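Hypothetical protein ydiI (Escherichia coli, PDB 1VH5) hydrolyses 1,4-dihydroxy-2-naphthoyl-CoA to 1,4-dihydroxy-2-naphthoate and CoA in menaquinone biosynthesis, and also acts on many other acyl-CoA thioesters. Local coordinates at residues V62-I67 with L85-N90; Q117-D122 with C128-L133. All blocks are in the same frame, centred on the assembly; numbering follows the deposited sequence.

Contact 1: residues V62-I67 with L85-N90; sequences VLAESI and LEINAN
In the active site of this hotdog-fold thioesterase, Glu-65 and Ala-64 of the central helix meet Ile-87 of strand 81-91, in the sheet that wraps the helix. Ile-87 points at the helix and holds CG1 anti to its backbone N (chi1 -172°), which carries CD1 under the helix, 4.3 Å from Ala-64 CB and 3.7 Å from Glu-65 CB. The Glu-65 CB leaves the helix past the strand rather than at it, but a bend at chi2 (147°) turns the carboxylate back over the isoleucine. Glu-65 OE1 then lies 3.7 Å from both CD1 and CG2 of Ile-87, astride the two methyls. No hydrogen bond crosses between 62-67 and 85-90. The polar partner of OE1 is instead His-91 NE2 of the second subunit, and substrate-binding Gly-84 lies about 5 Å from the Glu-65 side chain. Next to Glu-65 on the helix, Ser-66 OG reaches one turn back to Val-62 O at 2.7 Å and is also hydrogen-bonded to His-56 NE2 of the second subunit. Glu-65 is the inferred nucleophile or proton acceptor; an apolar bed on one side and a hydrogen bond from the other chain together probably fix where its carboxylate stands, consistent with a catalytic site to which both subunits contribute.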
loop_
_atom_site.group_PDB
_atom_site.type_symbol
_atom_site.label_atom_id
_atom_site.label_comp_id
_atom_site.label_asym_id
_atom_site.label_seq_id
_atom_site.Cartn_x
_atom_site.Cartn_y
_atom_site.Cartn_z
ATOM N N VAL A 62 -0.578 2.976 1.662
ATOM C CA VAL A 62 0.090 4.213 1.263
ATOM C C VAL A 62 0.019 5.265 2.384
ATOM O O VAL A 62 1.020 5.896 2.728
ATOM C CB VAL A 62 -0.501 4.814 -0.029
ATOM C CG1 VAL A 62 0.155 6.171 -0.323
ATOM C CG2 VAL A 62 -0.271 3.870 -1.232
ATOM N N LEU A 63 -1.156 5.437 2.958
ATOM C CA LEU A 63 -1.325 6.409 4.038
ATOM C C LEU A 63 -0.412 6.034 5.224
ATOM O O LEU A 63 0.366 6.888 5.739
ATOM C CB LEU A 63 -2.801 6.543 4.440
ATOM C CG LEU A 63 -3.072 7.486 5.634
ATOM C CD1 LEU A 63 -2.652 8.931 5.313
ATOM C CD2 LEU A 63 -4.549 7.425 5.993
ATOM N N ALA A 64 -0.455 4.762 5.642
ATOM C CA ALA A 64 0.337 4.316 6.791
ATOM C C ALA A 64 1.818 4.521 6.528
ATOM O O ALA A 64 2.548 5.017 7.412
ATOM C CB ALA A 64 0.059 2.846 7.109
ATOM N N GLU A 65 2.310 4.123 5.349
ATOM C CA GLU A 65 3.735 4.232 5.082
ATOM C C GLU A 65 4.133 5.697 4.945
ATOM O O GLU A 65 5.242 6.073 5.338
ATOM C CB GLU A 65 4.139 3.427 3.824
ATOM C CG GLU A 65 5.655 3.442 3.605
ATOM C CD GLU A 65 6.226 2.192 2.993
ATOM O OE1 GLU A 65 5.564 1.119 3.004
ATOM O OE2 GLU A 65 7.350 2.327 2.488
ATOM N N SER A 66 3.271 6.532 4.356
ATOM C CA SER A 66 3.604 7.966 4.203
ATOM C C SER A 66 3.781 8.636 5.557
ATOM O O SER A 66 4.673 9.466 5.725
ATOM C CB SER A 66 2.478 8.672 3.459
ATOM O OG SER A 66 2.366 8.206 2.115
ATOM N N ILE A 67 2.929 8.296 6.515
ATOM C CA ILE A 67 2.996 8.880 7.866
ATOM C C ILE A 67 4.177 8.314 8.623
ATOM O O ILE A 67 4.992 9.061 9.173
ATOM C CB ILE A 67 1.712 8.646 8.699
ATOM C CG1 ILE A 67 0.481 9.261 8.019
ATOM C CG2 ILE A 67 1.858 9.318 10.072
ATOM C CD1 ILE A 67 -0.814 8.757 8.600
ATOM N N LEU A 85 11.687 -1.116 5.758
ATOM C CA LEU A 85 12.001 -2.527 5.575
ATOM C C LEU A 85 10.777 -3.398 5.352
ATOM O O LEU A 85 10.794 -4.220 4.453
ATOM C CB LEU A 85 12.799 -3.076 6.771
ATOM C CG LEU A 85 14.126 -2.395 7.089
ATOM C CD1 LEU A 85 14.629 -3.022 8.399
ATOM C CD2 LEU A 85 15.155 -2.505 5.969
ATOM N N GLU A 86 9.751 -3.263 6.203
ATOM C CA GLU A 86 8.627 -4.185 6.167
ATOM C C GLU A 86 7.427 -3.349 6.602
ATOM O O GLU A 86 7.501 -2.542 7.522
ATOM C CB GLU A 86 8.864 -5.356 7.121
ATOM C CG GLU A 86 8.026 -6.627 6.831
ATOM C CD GLU A 86 6.652 -6.707 7.505
ATOM O OE1 GLU A 86 6.295 -5.807 8.300
ATOM O OE2 GLU A 86 5.910 -7.685 7.211
ATOM N N ILE A 87 6.290 -3.590 5.964
ATOM C CA ILE A 87 5.026 -3.029 6.403
ATOM C C ILE A 87 3.978 -4.128 6.374
ATOM O O ILE A 87 4.018 -5.010 5.492
ATOM C CB ILE A 87 4.654 -1.839 5.519
ATOM C CG1 ILE A 87 3.438 -1.099 6.077
ATOM C CG2 ILE A 87 4.424 -2.277 4.027
ATOM C CD1 ILE A 87 3.374 0.374 5.855
ATOM N N ASN A 88 3.064 -4.099 7.334
ATOM C CA ASN A 88 2.003 -5.086 7.401
ATOM C C ASN A 88 0.736 -4.411 7.864
ATOM O O ASN A 88 0.790 -3.358 8.525
ATOM C CB ASN A 88 2.406 -6.263 8.283
ATOM C CG ASN A 88 2.730 -5.825 9.674
ATOM O OD1 ASN A 88 1.829 -5.503 10.451
ATOM N ND2 ASN A 88 4.015 -5.766 9.996
ATOM N N ALA A 89 -0.410 -4.962 7.489
ATOM C CA ALA A 89 -1.697 -4.345 7.813
ATOM C C ALA A 89 -2.784 -5.362 7.850
ATOM O O ALA A 89 -2.797 -6.302 7.025
ATOM C CB ALA A 89 -2.051 -3.221 6.811
ATOM N N ASN A 90 -3.704 -5.153 8.784
ATOM C CA ASN A 90 -4.975 -5.830 8.753
ATOM C C ASN A 90 -6.108 -4.903 8.356
ATOM O O ASN A 90 -6.248 -3.806 8.923
ATOM C CB ASN A 90 -5.260 -6.407 10.117
ATOM C CG ASN A 90 -6.260 -7.439 10.066
ATOM O OD1 ASN A 90 -7.446 -7.136 9.931
ATOM N ND2 ASN A 90 -5.798 -8.733 10.101
#

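Contact 2: residues Q117-D122 with C128-L133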
loop_
_atom_site.group_PDB
_atom_site.type_symbol
_atom_site.label_atom_id
_atom_site.label_comp_id
_atom_site.label_asym_id
_atom_site.label_seq_id
_atom_site.Cartn_x
_atom_site.Cartn_y
_atom_site.Cartn_z
ATOM N N GLN A 117 3.415 2.107 14.742
ATOM C CA GLN A 117 2.064 1.567 14.598
ATOM C C GLN A 117 1.196 2.674 14.003
ATOM O O GLN A 117 1.149 3.816 14.521
ATOM C CB GLN A 117 1.535 1.128 15.941
ATOM C CG GLN A 117 0.142 0.430 15.912
ATOM C CD GLN A 117 -0.104 -0.288 17.235
ATOM O OE1 GLN A 117 0.412 -1.377 17.472
ATOM N NE2 GLN A 117 -0.820 0.347 18.106
ATOM N N ILE A 118 0.489 2.365 12.911
ATOM C CA ILE A 118 -0.423 3.337 12.350
ATOM C C ILE A 118 -1.820 2.715 12.298
ATOM O O ILE A 118 -2.032 1.672 11.653
ATOM C CB ILE A 118 -0.024 3.822 10.946
ATOM C CG1 ILE A 118 1.450 4.261 10.863
ATOM C CG2 ILE A 118 -1.019 4.947 10.543
ATOM C CD1 ILE A 118 2.435 3.111 10.591
ATOM N N GLU A 119 -2.777 3.362 12.974
ATOM C CA GLU A 119 -4.166 2.924 12.925
ATOM C C GLU A 119 -4.940 3.926 12.072
ATOM O O GLU A 119 -4.740 5.147 12.188
ATOM C CB GLU A 119 -4.761 2.827 14.336
ATOM C CG GLU A 119 -4.210 1.680 15.188
ATOM C CD GLU A 119 -4.825 1.639 16.594
ATOM O OE1 GLU A 119 -5.096 2.719 17.188
ATOM O OE2 GLU A 119 -5.046 0.525 17.127
ATOM N N ILE A 120 -5.816 3.408 11.203
ATOM C CA ILE A 120 -6.547 4.281 10.286
ATOM C C ILE A 120 -8.016 4.144 10.594
ATOM O O ILE A 120 -8.558 3.043 10.649
ATOM C CB ILE A 120 -6.245 3.871 8.849
ATOM C CG1 ILE A 120 -4.736 4.076 8.589
ATOM C CG2 ILE A 120 -7.156 4.668 7.835
ATOM C CD1 ILE A 120 -4.287 3.502 7.339
ATOM N N PHE A 121 -8.670 5.281 10.799
ATOM C CA PHE A 121 -10.066 5.362 11.243
ATOM C C PHE A 121 -10.899 6.099 10.202
ATOM O O PHE A 121 -10.417 6.980 9.486
ATOM C CB PHE A 121 -10.201 6.121 12.585
ATOM C CG PHE A 121 -9.378 5.535 13.702
ATOM C CD1 PHE A 121 -8.025 5.892 13.837
ATOM C CD2 PHE A 121 -9.931 4.629 14.576
ATOM C CE1 PHE A 121 -7.235 5.338 14.846
ATOM C CE2 PHE A 121 -9.142 4.054 15.606
ATOM C CZ PHE A 121 -7.800 4.445 15.737
ATOM N N ASP A 122 -12.173 5.754 10.129
ATOM C CA ASP A 122 -13.108 6.526 9.303
ATOM C C ASP A 122 -13.620 7.748 10.067
ATOM O O ASP A 122 -13.238 7.987 11.209
ATOM C CB ASP A 122 -14.242 5.617 8.792
ATOM C CG ASP A 122 -15.158 5.124 9.894
ATOM O OD1 ASP A 122 -15.868 4.097 9.667
ATOM O OD2 ASP A 122 -15.256 5.708 11.002
ATOM N N CYS A 128 -10.482 1.083 10.713
ATOM C CA CYS A 128 -10.623 0.417 9.427
ATOM C C CYS A 128 -9.381 -0.393 9.052
ATOM O O CYS A 128 -9.474 -1.361 8.316
ATOM C CB CYS A 128 -10.856 1.445 8.316
ATOM S SG CYS A 128 -12.474 2.259 8.470
ATOM N N CYS A 129 -8.199 0.047 9.479
ATOM C CA CYS A 129 -6.979 -0.675 9.124
ATOM C C CYS A 129 -5.981 -0.490 10.284
ATOM O O CYS A 129 -5.839 0.613 10.803
ATOM C CB CYS A 129 -6.407 -0.111 7.812
ATOM S SG CYS A 129 -4.846 -0.866 7.246
ATOM N N SER A 130 -5.277 -1.561 10.669
ATOM C CA SER A 130 -4.238 -1.436 11.679
ATOM C C SER A 130 -2.940 -1.944 11.060
ATOM O O SER A 130 -2.885 -3.066 10.557
ATOM C CB SER A 130 -4.601 -2.291 12.890
ATOM O OG SER A 130 -3.533 -2.270 13.834
ATOM N N SER A 131 -1.898 -1.133 11.107
ATOM C CA SER A 131 -0.666 -1.398 10.391
ATOM C C SER A 131 0.549 -1.196 11.285
ATOM O O SER A 131 0.483 -0.491 12.303
ATOM C CB SER A 131 -0.556 -0.551 9.157
ATOM O OG SER A 131 -0.216 0.756 9.516
ATOM N N ARG A 132 1.637 -1.861 10.916
ATOM C CA ARG A 132 2.947 -1.632 11.524
ATOM C C ARG A 132 4.010 -1.464 10.436
ATOM O O ARG A 132 3.962 -2.179 9.445
ATOM C CB ARG A 132 3.347 -2.834 12.397
ATOM C CG ARG A 132 2.590 -3.000 13.723
ATOM C CD ARG A 132 3.266 -3.967 14.727
ATOM N NE ARG A 132 3.777 -5.199 14.090
ATOM C CZ ARG A 132 3.027 -6.269 13.856
ATOM N NH1 ARG A 132 3.539 -7.302 13.253
ATOM N NH2 ARG A 132 1.757 -6.342 14.215
ATOM N N LEU A 133 4.966 -0.531 10.628
ATOM C CA LEU A 133 6.069 -0.268 9.727
ATOM C C LEU A 133 7.356 -0.408 10.497
ATOM O O LEU A 133 7.498 0.185 11.572
ATOM C CB LEU A 133 5.929 1.172 9.178
ATOM C CG LEU A 133 7.107 1.671 8.332
ATOM C CD1 LEU A 133 7.277 0.945 6.990
ATOM C CD2 LEU A 133 7.071 3.234 8.151
#
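Ile-118 and Ile-120 pair with Ser-131 and Cys-129 on the buried face of two antiparallel strands, and here the packing is close. Ile-120 CB stands 4.1 Å from Cys-129 CB, while Ile-118 keeps CG1 beside its backbone N (chi1 -50°) and brings CD1 to 4.2 Å from Leu-133 CB. Helix 57-74 lies against this face: Ile-118 and Ser-131 rest on Ala-64, Ile-120 and Cys-129 on Ser-60. The backbones are joined through both hydrogen-bonded pairs. Ile-118 N and Ser-131 N each reach the other residue's O at 2.9 Å, and Ile-120 N donates to Cys-129 O at 2.8 Å. Ser-131 OG, in the one of its two conformers considered, could add a further bond to Ile-118 O, but this is doubtful. The strands form a beta hairpin, and near its turn a classic beta bulge sets Cys-128 and Cys-129 together opposite Ile-120. Ile-120 O therefore takes two N-H groups, a short, nearly straight bond from Cys-128 N (2.7 Å, 167° at the hydrogen) and a longer one from Cys-129 N (3.2 Å). The other face, with Gln-117, Glu-119, Ser-130 and Arg-132, is looser and partly open to solvent. Glu-119 CG comes no nearer to Ser-130 OG than 4.2 Å, and the extended chain of Gln-117 touches the neighbouring strand through CG over Ser-131 O. Arg-132, the exposed residue of the group, carries its guanidinium away from 117-122 and packs on Asn-88 of strand 81-91. Toward the turn, Asp-122 sets CB 3.8 Å from Cys-128 SG, but its carboxylate is turned to Arg-126, with which OD1 forms a salt bridge.

In the fold
Both contacts share one sheet, in which strands 81-91 and 127-138 are neighbours: Asn-90 N lies 2.9 Å from Ser-130 O, a probable hydrogen bond. The centres of the two contacts are about 8 Å apart. Contact 1 is wholly buried and small, a helix-to-sheet packing of side chains without a bond between its segments; contact 2 is strand to strand, larger, held by backbone hydrogen bonds, and partly open on one face. Helix 57-74 is common ground: Ala-64, which takes part in contact 1, also packs on the buried face of contact 2. They differ at the dimer: segment 85-90 carries the sheet on into the second subunit, whereas neither segment of contact 2 touches that chain.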